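Local coordinates for Maltose/maltodextrin transport permease homologue (Bdellovibrio bacteriovorus HD100, PDB 6FFL), which binds maltotriose, and probably other maltodextrins, through this solute-binding domain (MalE), which is fused to the transmembrane subunit MalF of an ABC transporter, at residues E134-E137 with L138-M142; F199-K202 with L203-D207; A286-K289 with L290-L294; N313-A316 with R317-D320. All blocks are in the same frame, centred on the assembly; numbering follows the deposited sequence.

Contact 1: E134-E137 with L138-M142; sequences ELIE and LGKKM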
ATOM      1  N   GLU A 134      18.868  -4.511  17.107  1.00 17.25           N
ATOM      2  CA  GLU A 134      18.017  -3.957  18.157  1.00 17.04           C
ATOM      3  C   GLU A 134      16.586  -4.453  18.025  1.00 17.59           C
ATOM      4  O   GLU A 134      15.921  -4.737  19.030  1.00 19.17           O
ATOM      5  CB  GLU A 134      18.033  -2.428  18.100  1.00 18.35           C
ATOM      6  CG  GLU A 134      19.326  -1.800  18.594  1.00 18.30           C
ATOM      7  CD  GLU A 134      19.271  -0.280  18.588  1.00 27.02           C
ATOM      8  OE1 GLU A 134      18.180   0.284  18.331  1.00 26.17           O
ATOM      9  OE2 GLU A 134      20.318   0.347  18.850  1.00 26.38           O
ATOM     10  N   LEU A 135      16.082  -4.529  16.793  1.00 14.15           N
ATOM     11  CA  LEU A 135      14.719  -5.006  16.580  1.00 14.81           C
ATOM     12  C   LEU A 135      14.541  -6.417  17.123  1.00 15.02           C
ATOM     13  O   LEU A 135      13.536  -6.722  17.781  1.00 18.40           O
ATOM     14  CB  LEU A 135      14.383  -4.955  15.090  1.00 15.11           C
ATOM     15  CG  LEU A 135      13.087  -5.641  14.661  1.00 16.75           C
ATOM     16  CD1 LEU A 135      11.929  -4.797  15.125  1.00 16.65           C
ATOM     17  CD2 LEU A 135      13.069  -5.798  13.142  1.00 18.13           C
ATOM     18  N   ILE A 136      15.528  -7.284  16.898  1.00 15.20           N
ATOM     19  CA  ILE A 136      15.395  -8.667  17.336  1.00 13.24           C
ATOM     20  C   ILE A 136      15.532  -8.771  18.847  1.00 16.89           C
ATOM     21  O   ILE A 136      14.783  -9.509  19.499  1.00 19.50           O
ATOM     22  CB  ILE A 136      16.422  -9.548  16.603  1.00 17.73           C
ATOM     23  CG1 ILE A 136      16.009  -9.663  15.132  1.00 16.82           C
ATOM     24  CG2 ILE A 136      16.518 -10.903  17.262  1.00 20.92           C
ATOM     25  CD1 ILE A 136      17.159 -10.066  14.190  1.00 21.28           C
ATOM     26  N   GLU A 137      16.501  -8.059  19.428  1.00 19.41           N
ATOM     27  CA  GLU A 137      16.676  -8.082  20.878  1.00 21.23           C
ATOM     28  C   GLU A 137      15.418  -7.600  21.591  1.00 20.91           C
ATOM     29  O   GLU A 137      14.937  -8.240  22.539  1.00 19.35           O
ATOM     30  CB  GLU A 137      17.876  -7.215  21.268  1.00 27.89           C
ATOM     31  CG  GLU A 137      19.176  -7.975  21.487  1.00 56.30           C
ATOM     32  CD  GLU A 137      20.403  -7.183  21.042  1.00 78.08           C
ATOM     33  OE1 GLU A 137      21.464  -7.804  20.806  1.00 81.26           O
ATOM     34  OE2 GLU A 137      20.304  -5.938  20.927  1.00 84.60           O
ATOM     35  N   LEU A 138      14.900  -6.441  21.181  1.00 17.15           N
ATOM     36  CA  LEU A 138      13.661  -5.932  21.756  1.00 17.98           C
ATOM     37  C   LEU A 138      12.496  -6.870  21.469  1.00 20.00           C
ATOM     38  O   LEU A 138      11.671  -7.137  22.348  1.00 21.58           O
ATOM     39  CB  LEU A 138      13.371  -4.539  21.198  1.00 17.28           C
ATOM     40  CG  LEU A 138      12.196  -3.745  21.755  1.00 22.23           C
ATOM     41  CD1 LEU A 138      12.354  -3.532  23.264  1.00 23.55           C
ATOM     42  CD2 LEU A 138      12.109  -2.423  21.005  1.00 19.58           C
ATOM     43  N   GLY A 139      12.411  -7.373  20.235  1.00 15.26           N
ATOM     44  CA  GLY A 139      11.337  -8.289  19.889  1.00 15.81           C
ATOM     45  C   GLY A 139      11.309  -9.530  20.762  1.00 20.35           C
ATOM     46  O   GLY A 139      10.237 -10.018  21.122  1.00 16.35           O
ATOM     47  N   LYS A 140      12.486 -10.068  21.103  1.00 15.04           N
ATOM     48  CA  LYS A 140      12.529 -11.225  21.993  1.00 18.49           C
ATOM     49  C   LYS A 140      12.030 -10.862  23.384  1.00 21.19           C
ATOM     50  O   LYS A 140      11.296 -11.637  24.007  1.00 23.55           O
ATOM     51  CB  LYS A 140      13.950 -11.785  22.076  1.00 23.70           C
ATOM     52  CG  LYS A 140      14.456 -12.452  20.797  1.00 21.83           C
ATOM     53  CD  LYS A 140      15.880 -12.986  20.989  1.00 26.61           C
ATOM     54  CE  LYS A 140      16.422 -13.615  19.713  1.00 30.53           C
ATOM     55  NZ  LYS A 140      17.832 -14.056  19.890  1.00 36.52           N
ATOM     56  N   LYS A 141      12.420  -9.692  23.894  1.00 19.67           N
ATOM     57  CA  LYS A 141      11.964  -9.311  25.229  1.00 19.37           C
ATOM     58  C   LYS A 141      10.462  -9.063  25.250  1.00 19.10           C
ATOM     59  O   LYS A 141       9.811  -9.297  26.276  1.00 22.47           O
ATOM     60  CB  LYS A 141      12.730  -8.076  25.716  1.00 23.16           C
ATOM     61  CG  LYS A 141      14.195  -8.374  25.990  1.00 30.75           C
ATOM     62  CD  LYS A 141      14.852  -7.325  26.854  1.00 41.55           C
ATOM     63  CE  LYS A 141      14.696  -5.959  26.239  1.00 47.89           C
ATOM     64  NZ  LYS A 141      15.719  -5.007  26.748  1.00 54.11           N
ATOM     65  N   MET A 142       9.895  -8.628  24.126  1.00 17.88           N
ATOM     66  CA  MET A 142       8.481  -8.295  24.026  1.00 19.14           C
ATOM     67  C   MET A 142       7.600  -9.488  23.664  1.00 23.03           C
ATOM     68  O   MET A 142       6.372  -9.337  23.617  1.00 23.66           O
ATOM     69  CB  MET A 142       8.287  -7.192  22.984  1.00 19.26           C
ATOM     70  CG  MET A 142       8.795  -5.823  23.392  1.00 19.27           C
ATOM     71  SD  MET A 142       7.992  -5.223  24.893  1.00 31.06           S
ATOM     72  CE  MET A 142       9.166  -3.989  25.440  1.00 35.77           C
TER
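Ile-136 and Lys-140, one helical turn apart, form the side-chain part of this contact. The two chains run side by side and point the same way, with CG2 of Ile-136 3.7 Å from CE of Lys-140. The extended lysine gets there by hugging the backbone first: with chi1 at -69°, CG stands beside its own backbone N and comes to 3.2 Å from Ile-136 O before the aliphatic chain passes along the isoleucine branch. Lys-141 starts the same way, its CG lying 3.5 Å from Glu-137 O, but its chain then bends.

The hydrogen bonds are those of a regular alpha helix. Leu-138 N donates to Glu-134 O at 2.9 Å, the straightest of the four, at 168°. Gly-139 N reaches Leu-135 O at 2.8 Å, Lys-140 N pairs with Ile-136 O, and Lys-141 N makes the longest bond, 3.2 Å to Glu-137 O.

Charged ends find partners beyond this turn. The carboxylate of Glu-134 makes a salt bridge with Lys-130, and OE1 of Glu-137 takes a hydrogen bond from Gln-133 one turn earlier. Lys-140 NZ has a long, weak ion pair with Asp-207.

Within helix 132-142 the apolar residues divide between two neighbours. Leu-135 and Leu-138 both pack on Met-230 of strand 228-234, while Ile-136 meets Leu-203 and Lys-202 of helix 191-205. The helix thus rests on strand 228-234 with one flank and leans on a second helix with another, its glutamates and lysines lying toward the surface.

Contact 2: F199-K202 with L203-D207; sequences FILK and LRDQD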
ATOM      1  N   PHE A 199      15.862 -13.834   5.955  1.00 17.01           N
ATOM      2  CA  PHE A 199      15.711 -12.919   7.087  1.00 16.49           C
ATOM      3  C   PHE A 199      14.367 -13.121   7.765  1.00 19.84           C
ATOM      4  O   PHE A 199      14.283 -13.209   8.997  1.00 19.15           O
ATOM      5  CB  PHE A 199      15.865 -11.472   6.600  1.00 18.38           C
ATOM      6  CG  PHE A 199      15.629 -10.435   7.667  1.00 18.92           C
ATOM      7  CD1 PHE A 199      16.516 -10.286   8.726  1.00 20.88           C
ATOM      8  CD2 PHE A 199      14.516  -9.613   7.604  1.00 19.80           C
ATOM      9  CE1 PHE A 199      16.297  -9.333   9.696  1.00 25.13           C
ATOM     10  CE2 PHE A 199      14.291  -8.658   8.578  1.00 19.89           C
ATOM     11  CZ  PHE A 199      15.176  -8.517   9.616  1.00 18.16           C
ATOM     12  N   ILE A 200      13.302 -13.240   6.975  1.00 17.34           N
ATOM     13  CA  ILE A 200      11.987 -13.398   7.575  1.00 18.49           C
ATOM     14  C   ILE A 200      11.816 -14.805   8.140  1.00 19.68           C
ATOM     15  O   ILE A 200      11.201 -14.987   9.196  1.00 18.82           O
ATOM     16  CB  ILE A 200      10.904 -13.018   6.554  1.00 21.67           C
ATOM     17  CG1 ILE A 200      10.867 -11.487   6.432  1.00 21.91           C
ATOM     18  CG2 ILE A 200       9.534 -13.550   6.957  1.00 18.15           C
ATOM     19  CD1 ILE A 200       9.927 -11.008   5.407  1.00 23.28           C
ATOM     20  N   LEU A 201      12.386 -15.824   7.483  1.00 15.95           N
ATOM     21  CA  LEU A 201      12.383 -17.149   8.094  1.00 16.03           C
ATOM     22  C   LEU A 201      13.077 -17.132   9.450  1.00 17.82           C
ATOM     23  O   LEU A 201      12.643 -17.808  10.391  1.00 20.70           O
ATOM     24  CB  LEU A 201      13.057 -18.174   7.175  1.00 20.68           C
ATOM     25  CG  LEU A 201      12.283 -18.663   5.960  1.00 22.95           C
ATOM     26  CD1 LEU A 201      13.182 -19.596   5.164  1.00 25.05           C
ATOM     27  CD2 LEU A 201      11.039 -19.397   6.388  1.00 23.39           C
ATOM     28  N   LYS A 202      14.162 -16.370   9.567  1.00 19.27           N
ATOM     29  CA  LYS A 202      14.876 -16.307  10.840  1.00 22.33           C
ATOM     30  C   LYS A 202      14.021 -15.635  11.907  1.00 22.51           C
ATOM     31  O   LYS A 202      13.972 -16.100  13.051  1.00 21.95           O
ATOM     32  CB  LYS A 202      16.205 -15.568  10.645  1.00 21.20           C
ATOM     33  CG  LYS A 202      17.056 -15.381  11.895  1.00 30.91           C
ATOM     34  CD  LYS A 202      18.410 -14.781  11.509  1.00 28.81           C
ATOM     35  CE  LYS A 202      19.301 -14.524  12.717  1.00 33.02           C
ATOM     36  NZ  LYS A 202      18.789 -13.400  13.549  1.00 34.86           N
ATOM     37  N   LEU A 203      13.335 -14.546  11.551  1.00 20.62           N
ATOM     38  CA  LEU A 203      12.432 -13.899  12.504  1.00 19.75           C
ATOM     39  C   LEU A 203      11.367 -14.870  13.005  1.00 19.95           C
ATOM     40  O   LEU A 203      11.005 -14.848  14.187  1.00 21.22           O
ATOM     41  CB  LEU A 203      11.767 -12.684  11.859  1.00 15.63           C
ATOM     42  CG  LEU A 203      12.621 -11.473  11.473  1.00 19.07           C
ATOM     43  CD1 LEU A 203      11.760 -10.391  10.844  1.00 16.28           C
ATOM     44  CD2 LEU A 203      13.381 -10.931  12.667  1.00 19.46           C
ATOM     45  N   ARG A 204      10.870 -15.744  12.124  1.00 19.33           N
ATOM     46  CA  ARG A 204       9.773 -16.633  12.490  1.00 19.38           C
ATOM     47  C   ARG A 204      10.258 -17.861  13.248  1.00 23.93           C
ATOM     48  O   ARG A 204       9.615 -18.288  14.215  1.00 27.30           O
ATOM     49  CB  ARG A 204       9.003 -17.059  11.231  1.00 20.92           C
ATOM     50  CG  ARG A 204       7.735 -17.881  11.490  1.00 21.14           C
ATOM     51  CD  ARG A 204       7.205 -18.540  10.195  1.00 22.38           C
ATOM     52  NE  ARG A 204       8.054 -19.660   9.796  1.00 28.88           N
ATOM     53  CZ  ARG A 204       7.894 -20.371   8.683  1.00 32.20           C
ATOM     54  NH1 ARG A 204       6.903 -20.089   7.848  1.00 29.58           N
ATOM     55  NH2 ARG A 204       8.723 -21.371   8.411  1.00 29.23           N
ATOM     56  N   ASP A 205      11.377 -18.448  12.829  1.00 19.60           N
ATOM     57  CA  ASP A 205      11.735 -19.793  13.268  1.00 21.60           C
ATOM     58  C   ASP A 205      12.917 -19.835  14.213  1.00 25.90           C
ATOM     59  O   ASP A 205      13.028 -20.768  15.007  1.00 31.55           O
ATOM     60  CB  ASP A 205      12.048 -20.680  12.056  1.00 23.38           C
ATOM     61  CG  ASP A 205      10.854 -20.861  11.156  1.00 28.09           C
ATOM     62  OD1 ASP A 205       9.716 -20.670  11.646  1.00 27.57           O
ATOM     63  OD2 ASP A 205      11.045 -21.200   9.969  1.00 36.89           O
ATOM     64  N   GLN A 206      13.794 -18.841  14.149  1.00 24.88           N
ATOM     65  CA  GLN A 206      14.998 -18.810  14.963  1.00 25.85           C
ATOM     66  C   GLN A 206      14.861 -17.817  16.113  1.00 25.96           C
ATOM     67  O   GLN A 206      14.954 -18.189  17.286  1.00 27.77           O
ATOM     68  CB  GLN A 206      16.186 -18.464  14.059  1.00 30.90           C
ATOM     69  CG  GLN A 206      17.539 -18.400  14.724  1.00 49.37           C
ATOM     70  CD  GLN A 206      18.645 -18.226  13.696  1.00 66.21           C
ATOM     71  OE1 GLN A 206      18.516 -18.668  12.552  1.00 67.13           O
ATOM     72  NE2 GLN A 206      19.729 -17.566  14.092  1.00 72.86           N
ATOM     73  N   ASP A 207      14.637 -16.546  15.792  1.00 24.87           N
ATOM     74  CA  ASP A 207      14.404 -15.564  16.842  1.00 23.89           C
ATOM     75  C   ASP A 207      13.022 -15.738  17.455  1.00 25.53           C
ATOM     76  O   ASP A 207      12.846 -15.480  18.649  1.00 24.09           O
ATOM     77  CB  ASP A 207      14.582 -14.154  16.288  1.00 27.09           C
ATOM     78  CG  ASP A 207      15.913 -13.976  15.583  1.00 31.84           C
ATOM     79  OD1 ASP A 207      16.940 -14.393  16.154  1.00 40.36           O
ATOM     80  OD2 ASP A 207      15.927 -13.412  14.471  1.00 33.13           O
TER
HETATM   81  O   HOH W   1      16.362 -12.048  11.299  1.00 38.98           O
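Lys-202 and Asp-207 form a salt bridge across the end of the helix, with NZ 3.0 Å from OD2 on its syn lone pair and a weaker 3.3 Å bond to OD1. The lysine runs out straight and turns only at its last torsion, chi4 -70°, which swings NZ back to the carboxylate. On the way CE passes 3.4 Å from NE2 of Gln-206.

One turn back, Leu-203 sits against Phe-199: its CG lies over one ring face, offset toward the rim, and Leu-203 CD1 is 3.8 Å from Phe-199 CE2. Leu-201 CD2 lies over one face of the Arg-204 guanidinium, toward its rim, 3.7 Å from NH2.

What holds these groups comes next. Arg-204 grips its neighbour Asp-205 side-on, NE to OD1 at 2.7 Å and NH2 to OD2 at 2.8 Å, which fixes the rotation of the guanidinium that Leu-201 touches. Lys-212 is a second partner for Asp-205 OD1, and NH1 of Arg-204 donates to Leu-362 O of helix 346-362. The ring of Phe-199 also meets that of Phe-170. A water bridges Phe-199 O and Asp-207 OD2 by two weak bonds.

Underneath, Leu-203, Arg-204 and Asp-205 keep the i to i+4 pattern. Then Lys-202 O takes two donors, Gln-206 N and, 2.9 Å away, Asp-207 N. That last bond, from the fifth residue on, brings Asp-207 round to the lysine and closes a pi-turn, a widening of the last turn where helix 191-205 finishes; the phi angles stay negative, so it is not a Schellman motif.

Contact 3: A286-K289 with L290-L294; sequences AAVK and LLKYL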
ATOM      1  N   ALA A 286     -21.169  12.815 -15.162  1.00 23.95           N
ATOM      2  CA  ALA A 286     -21.307  12.661 -13.717  1.00 23.00           C
ATOM      3  C   ALA A 286     -20.045  12.068 -13.107  1.00 26.05           C
ATOM      4  O   ALA A 286     -19.626  12.476 -12.016  1.00 22.07           O
ATOM      5  CB  ALA A 286     -22.521  11.792 -13.390  1.00 24.66           C
ATOM      6  N   ALA A 287     -19.418  11.111 -13.799  1.00 20.81           N
ATOM      7  CA  ALA A 287     -18.195  10.506 -13.281  1.00 22.41           C
ATOM      8  C   ALA A 287     -17.066  11.526 -13.213  1.00 23.31           C
ATOM      9  O   ALA A 287     -16.267  11.523 -12.267  1.00 20.97           O
ATOM     10  CB  ALA A 287     -17.796   9.312 -14.154  1.00 22.88           C
ATOM     11  N   VAL A 288     -16.980  12.405 -14.210  1.00 21.57           N
ATOM     12  CA  VAL A 288     -15.933  13.419 -14.205  1.00 21.73           C
ATOM     13  C   VAL A 288     -16.160  14.411 -13.072  1.00 18.48           C
ATOM     14  O   VAL A 288     -15.214  14.803 -12.378  1.00 22.60           O
ATOM     15  CB  VAL A 288     -15.856  14.100 -15.585  1.00 23.56           C
ATOM     16  CG1 VAL A 288     -15.000  15.351 -15.539  1.00 23.24           C
ATOM     17  CG2 VAL A 288     -15.289  13.116 -16.603  1.00 24.67           C
ATOM     18  N   LYS A 289     -17.417  14.806 -12.843  1.00 21.14           N
ATOM     19  CA  LYS A 289     -17.732  15.675 -11.712  1.00 23.04           C
ATOM     20  C   LYS A 289     -17.318  15.032 -10.396  1.00 23.87           C
ATOM     21  O   LYS A 289     -16.711  15.681  -9.539  1.00 26.51           O
ATOM     22  CB  LYS A 289     -19.224  16.004 -11.685  1.00 25.09           C
ATOM     23  CG  LYS A 289     -19.664  17.004 -12.729  1.00 33.46           C
ATOM     24  CD  LYS A 289     -21.154  17.258 -12.623  1.00 42.57           C
ATOM     25  CE  LYS A 289     -21.494  18.704 -12.930  1.00 49.21           C
ATOM     26  NZ  LYS A 289     -22.866  18.809 -13.481  1.00 47.71           N
ATOM     27  N   LEU A 290     -17.628  13.745 -10.225  1.00 20.64           N
ATOM     28  CA  LEU A 290     -17.281  13.062  -8.986  1.00 19.85           C
ATOM     29  C   LEU A 290     -15.771  12.949  -8.823  1.00 23.42           C
ATOM     30  O   LEU A 290     -15.247  13.129  -7.717  1.00 19.23           O
ATOM     31  CB  LEU A 290     -17.936  11.684  -8.951  1.00 19.58           C
ATOM     32  CG  LEU A 290     -17.738  10.908  -7.648  1.00 24.10           C
ATOM     33  CD1 LEU A 290     -18.340  11.696  -6.489  1.00 16.93           C
ATOM     34  CD2 LEU A 290     -18.373   9.533  -7.751  1.00 22.50           C
ATOM     35  N   LEU A 291     -15.062  12.639  -9.915  1.00 20.43           N
ATOM     36  CA  LEU A 291     -13.602  12.554  -9.882  1.00 21.30           C
ATOM     37  C   LEU A 291     -12.973  13.877  -9.454  1.00 24.48           C
ATOM     38  O   LEU A 291     -12.034  13.900  -8.649  1.00 20.30           O
ATOM     39  CB  LEU A 291     -13.087  12.147 -11.266  1.00 21.70           C
ATOM     40  CG  LEU A 291     -11.591  12.268 -11.542  1.00 27.18           C
ATOM     41  CD1 LEU A 291     -10.877  11.301 -10.672  1.00 27.26           C
ATOM     42  CD2 LEU A 291     -11.282  11.985 -13.010  1.00 33.34           C
ATOM     43  N   LYS A 292     -13.453  14.986 -10.012  1.00 20.59           N
ATOM     44  CA  LYS A 292     -12.930  16.289  -9.618  1.00 20.41           C
ATOM     45  C   LYS A 292     -13.252  16.590  -8.158  1.00 23.60           C
ATOM     46  O   LYS A 292     -12.418  17.142  -7.432  1.00 20.30           O
ATOM     47  CB  LYS A 292     -13.495  17.378 -10.528  1.00 19.27           C
ATOM     48  CG  LYS A 292     -13.018  17.306 -11.989  1.00 21.09           C
ATOM     49  CD  LYS A 292     -13.736  18.388 -12.819  1.00 27.45           C
ATOM     50  CE  LYS A 292     -13.227  18.461 -14.248  1.00 30.41           C
ATOM     51  NZ  LYS A 292     -14.061  19.389 -15.086  1.00 29.36           N
ATOM     52  N   TYR A 293     -14.453  16.227  -7.704  1.00 18.09           N
ATOM     53  CA  TYR A 293     -14.817  16.468  -6.309  1.00 23.74           C
ATOM     54  C   TYR A 293     -13.958  15.642  -5.350  1.00 17.99           C
ATOM     55  O   TYR A 293     -13.474  16.159  -4.329  1.00 18.93           O
ATOM     56  CB  TYR A 293     -16.299  16.166  -6.098  1.00 19.80           C
ATOM     57  CG  TYR A 293     -16.722  16.251  -4.653  1.00 23.37           C
ATOM     58  CD1 TYR A 293     -16.816  17.482  -4.013  1.00 25.25           C
ATOM     59  CD2 TYR A 293     -17.025  15.109  -3.931  1.00 26.76           C
ATOM     60  CE1 TYR A 293     -17.198  17.571  -2.688  1.00 30.46           C
ATOM     61  CE2 TYR A 293     -17.414  15.186  -2.604  1.00 30.35           C
ATOM     62  CZ  TYR A 293     -17.495  16.419  -1.990  1.00 34.99           C
ATOM     63  OH  TYR A 293     -17.879  16.501  -0.674  1.00 44.18           O
ATOM     64  N   LEU A 294     -13.766  14.353  -5.644  1.00 19.22           N
ATOM     65  CA  LEU A 294     -13.070  13.488  -4.695  1.00 17.28           C
ATOM     66  C   LEU A 294     -11.577  13.759  -4.653  1.00 16.97           C
ATOM     67  O   LEU A 294     -10.905  13.273  -3.736  1.00 19.28           O
ATOM     68  CB  LEU A 294     -13.320  12.009  -5.018  1.00 19.23           C
ATOM     69  CG  LEU A 294     -14.761  11.534  -4.797  1.00 20.26           C
ATOM     70  CD1 LEU A 294     -14.947  10.100  -5.292  1.00 19.71           C
ATOM     71  CD2 LEU A 294     -15.163  11.668  -3.329  1.00 22.91           C
TER
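Tyr-293 carries the aromatic ring of this turn, but it touches the preceding residues through its root: CB lies 3.5 Å from Lys-289 O. From there the ring leads away from them, because CG stands anti to the backbone N (chi1 174°). It meets the ring of Phe-26 from helix 13-29, the two planes about 40° apart, neither stacked flat nor at a right angle, and its OH makes a weak hydrogen bond with Ala-22 O.

Val-288 and Lys-292 are the pair whose side chains meet. They lie alongside each other, pointing the same way, with CG1 of Val-288 3.8 Å from CE of Lys-292. The extended lysine passes close over the backbone first, CG at 3.4 Å from Val-288 O, so CG lies by the carbonyl oxygen and CE by the valine methyl.

The backbone is that of an even alpha helix. Leu-290 N to Ala-286 O, Leu-291 N to Ala-287 O at 2.9 Å, Lys-292 N to Val-288 O at 3.0 Å and Tyr-293 N to Lys-289 O form four successive bonds of similar length.

Around helix 281-294, Leu-290 packs on Leu-23 and Phe-26, and Leu-291 on Tyr-272 and Leu-274 of strand 266-274, while Val-288 and Lys-292 face helix 82-85.

Chemically the contact is almost wholly apolar beyond the main chain. The backbone N-H groups of Leu-290 to Leu-294 are all satisfied by carbonyls one turn back, leucines and alanines fill the inner side, Lys-292 contributes methylenes near the backbone, and both lysines are exposed.

Contact 4: N313-A316 with R317-D320; sequences NLQA and RESD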
ATOM      1  N   ASN A 313      -2.531  17.334  -3.251  1.00 15.42           N
ATOM      2  CA  ASN A 313      -2.536  18.703  -3.745  1.00 16.86           C
ATOM      3  C   ASN A 313      -1.510  19.530  -2.972  1.00 15.18           C
ATOM      4  O   ASN A 313      -1.480  19.501  -1.741  1.00 16.96           O
ATOM      5  CB  ASN A 313      -3.932  19.306  -3.610  1.00 17.45           C
ATOM      6  CG  ASN A 313      -3.989  20.739  -4.087  1.00 18.31           C
ATOM      7  OD1 ASN A 313      -3.531  21.646  -3.400  1.00 18.86           O
ATOM      8  ND2 ASN A 313      -4.546  20.948  -5.284  1.00 17.12           N
ATOM      9  N   LEU A 314      -0.649  20.243  -3.703  1.00 17.11           N
ATOM     10  CA  LEU A 314       0.489  20.906  -3.073  1.00 18.20           C
ATOM     11  C   LEU A 314       0.044  22.057  -2.181  1.00 22.66           C
ATOM     12  O   LEU A 314       0.551  22.207  -1.065  1.00 22.53           O
ATOM     13  CB  LEU A 314       1.475  21.394  -4.142  1.00 16.61           C
ATOM     14  CG  LEU A 314       2.076  20.261  -5.005  1.00 18.83           C
ATOM     15  CD1 LEU A 314       2.972  20.799  -6.112  1.00 22.08           C
ATOM     16  CD2 LEU A 314       2.834  19.233  -4.149  1.00 21.03           C
ATOM     17  N   GLN A 315      -0.899  22.886  -2.647  1.00 17.44           N
ATOM     18  CA  GLN A 315      -1.360  23.988  -1.806  1.00 18.26           C
ATOM     19  C   GLN A 315      -2.122  23.493  -0.578  1.00 17.98           C
ATOM     20  O   GLN A 315      -2.102  24.157   0.467  1.00 18.60           O
ATOM     21  CB  GLN A 315      -2.233  24.963  -2.603  1.00 18.98           C
ATOM     22  CG  GLN A 315      -2.546  26.294  -1.868  1.00 20.06           C
ATOM     23  CD  GLN A 315      -1.300  27.061  -1.421  1.00 21.70           C
ATOM     24  OE1 GLN A 315      -0.243  26.967  -2.030  1.00 21.58           O
ATOM     25  NE2 GLN A 315      -1.441  27.850  -0.350  1.00 22.05           N
ATOM     26  N   ALA A 316      -2.802  22.350  -0.678  1.00 17.18           N
ATOM     27  CA  ALA A 316      -3.531  21.823   0.478  1.00 17.26           C
ATOM     28  C   ALA A 316      -2.598  21.507   1.643  1.00 21.11           C
ATOM     29  O   ALA A 316      -3.030  21.506   2.804  1.00 19.89           O
ATOM     30  CB  ALA A 316      -4.310  20.562   0.093  1.00 16.27           C
ATOM     31  N   ARG A 317      -1.324  21.234   1.356  1.00 18.36           N
ATOM     32  CA  ARG A 317      -0.353  20.928   2.397  1.00 21.58           C
ATOM     33  C   ARG A 317      -0.007  22.136   3.257  1.00 23.12           C
ATOM     34  O   ARG A 317       0.663  21.966   4.282  1.00 22.60           O
ATOM     35  CB  ARG A 317       0.916  20.366   1.771  1.00 19.33           C
ATOM     36  CG  ARG A 317       0.702  19.041   1.037  1.00 19.06           C
ATOM     37  CD  ARG A 317       1.970  18.549   0.388  1.00 16.96           C
ATOM     38  NE  ARG A 317       1.758  17.253  -0.258  1.00 18.37           N
ATOM     39  CZ  ARG A 317       2.678  16.605  -0.962  1.00 22.39           C
ATOM     40  NH1 ARG A 317       3.885  17.133  -1.127  1.00 23.42           N
ATOM     41  NH2 ARG A 317       2.386  15.426  -1.501  1.00 17.92           N
ATOM     42  N   GLU A 318      -0.423  23.341   2.866  1.00 21.31           N
ATOM     43  CA  GLU A 318      -0.214  24.512   3.710  1.00 20.14           C
ATOM     44  C   GLU A 318      -1.274  24.657   4.800  1.00 22.63           C
ATOM     45  O   GLU A 318      -1.169  25.565   5.636  1.00 26.41           O
ATOM     46  CB  GLU A 318      -0.162  25.776   2.836  1.00 23.33           C
ATOM     47  CG  GLU A 318       0.937  25.755   1.778  1.00 26.71           C
ATOM     48  CD  GLU A 318       2.348  25.739   2.368  1.00 49.13           C
ATOM     49  OE1 GLU A 318       3.318  25.661   1.580  1.00 58.01           O
ATOM     50  OE2 GLU A 318       2.495  25.821   3.607  1.00 49.22           O
ATOM     51  N   SER A 319      -2.266  23.774   4.824  1.00 19.57           N
ATOM     52  CA  SER A 319      -3.303  23.799   5.846  1.00 27.07           C
ATOM     53  C   SER A 319      -2.741  23.454   7.221  1.00 29.42           C
ATOM     54  O   SER A 319      -1.828  22.632   7.360  1.00 26.04           O
ATOM     55  CB  SER A 319      -4.417  22.812   5.482  1.00 32.80           C
ATOM     56  OG  SER A 319      -5.378  22.703   6.518  1.00 28.09           O
ATOM     57  N   ASP A 320      -3.315  24.096   8.247  1.00 25.57           N
ATOM     58  CA  ASP A 320      -3.033  23.720   9.633  1.00 25.66           C
ATOM     59  C   ASP A 320      -3.286  22.241   9.884  1.00 24.05           C
ATOM     60  O   ASP A 320      -2.630  21.634  10.739  1.00 26.58           O
ATOM     61  CB  ASP A 320      -3.904  24.538  10.587  1.00 25.71           C
ATOM     62  CG  ASP A 320      -3.305  25.888  10.904  1.00 43.62           C
ATOM     63  OD1 ASP A 320      -4.019  26.719  11.504  1.00 54.38           O
ATOM     64  OD2 ASP A 320      -2.132  26.118  10.539  1.00 44.18           O
TER
HETATM   65  O   HOH W   2       2.313  27.092  -1.365  1.00 26.72           O
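An Asx motif opens this loop between strand 310-311 and helix 320-323: OD1 of Asn-313 accepts from Ala-316 N at 2.9 Å, in the carbonyl plane and on a lone pair. A short run of i to i+3 bonds follows: Arg-317 N to Leu-314 O at 3.2 Å, Glu-318 N to Gln-315 O at 3.0 Å, and Ser-319 N to Ala-316 O. In each the donor stands well above the carbonyl plane, as expected of tight 3-10 turns.

Leu-314 and Arg-317 run alongside each other. CD2 of the leucine lies over one face of the guanidinium, toward its rim, 3.8 Å from NH1, while NE of the extended arginine donates to Pro-311 O and NH2 makes a salt bridge with Asp-94. Gln-315 and Glu-318 cross at about a right angle, Gln-315 NE2 lying 3.8 Å from Glu-318 CG. A water donates to Gln-315 OE1 at 2.6 Å and weakly to Glu-318 OE1.

Ser-319 then caps the next helix, its OG bonding to Ile-321 N. Polar side chains thus bracket the turn, Asn-313 and Ser-319 meeting backbone N-H groups, while Arg-317, held by a carbonyl and a carboxylate, ties the turn to the chain around Pro-311 and Asp-94.

All four contacts are local, yet they fall in two regions. Contacts 1 and 2 touch: Ile-136 CG2 lies 3.6 Å from Asp-207 CG, so helix 132-142 packs on the end of helix 191-205 and the residues just after it. Contact 3 is about 48 Å from contact 1, centre to centre, across the middle of the chain; contact 4 is nearer contact 3, their centres about 21 Å apart without touching. The three helical contacts are partly buried, whereas contact 4 is a surface turn. Contacts 1 and 3 share a branched residue beside a lysine four residues on, in a helix's last turns. Contacts 2 and 4 add charged and polar side-chain bonds, contact 2 beside an apolar Phe-Leu pair.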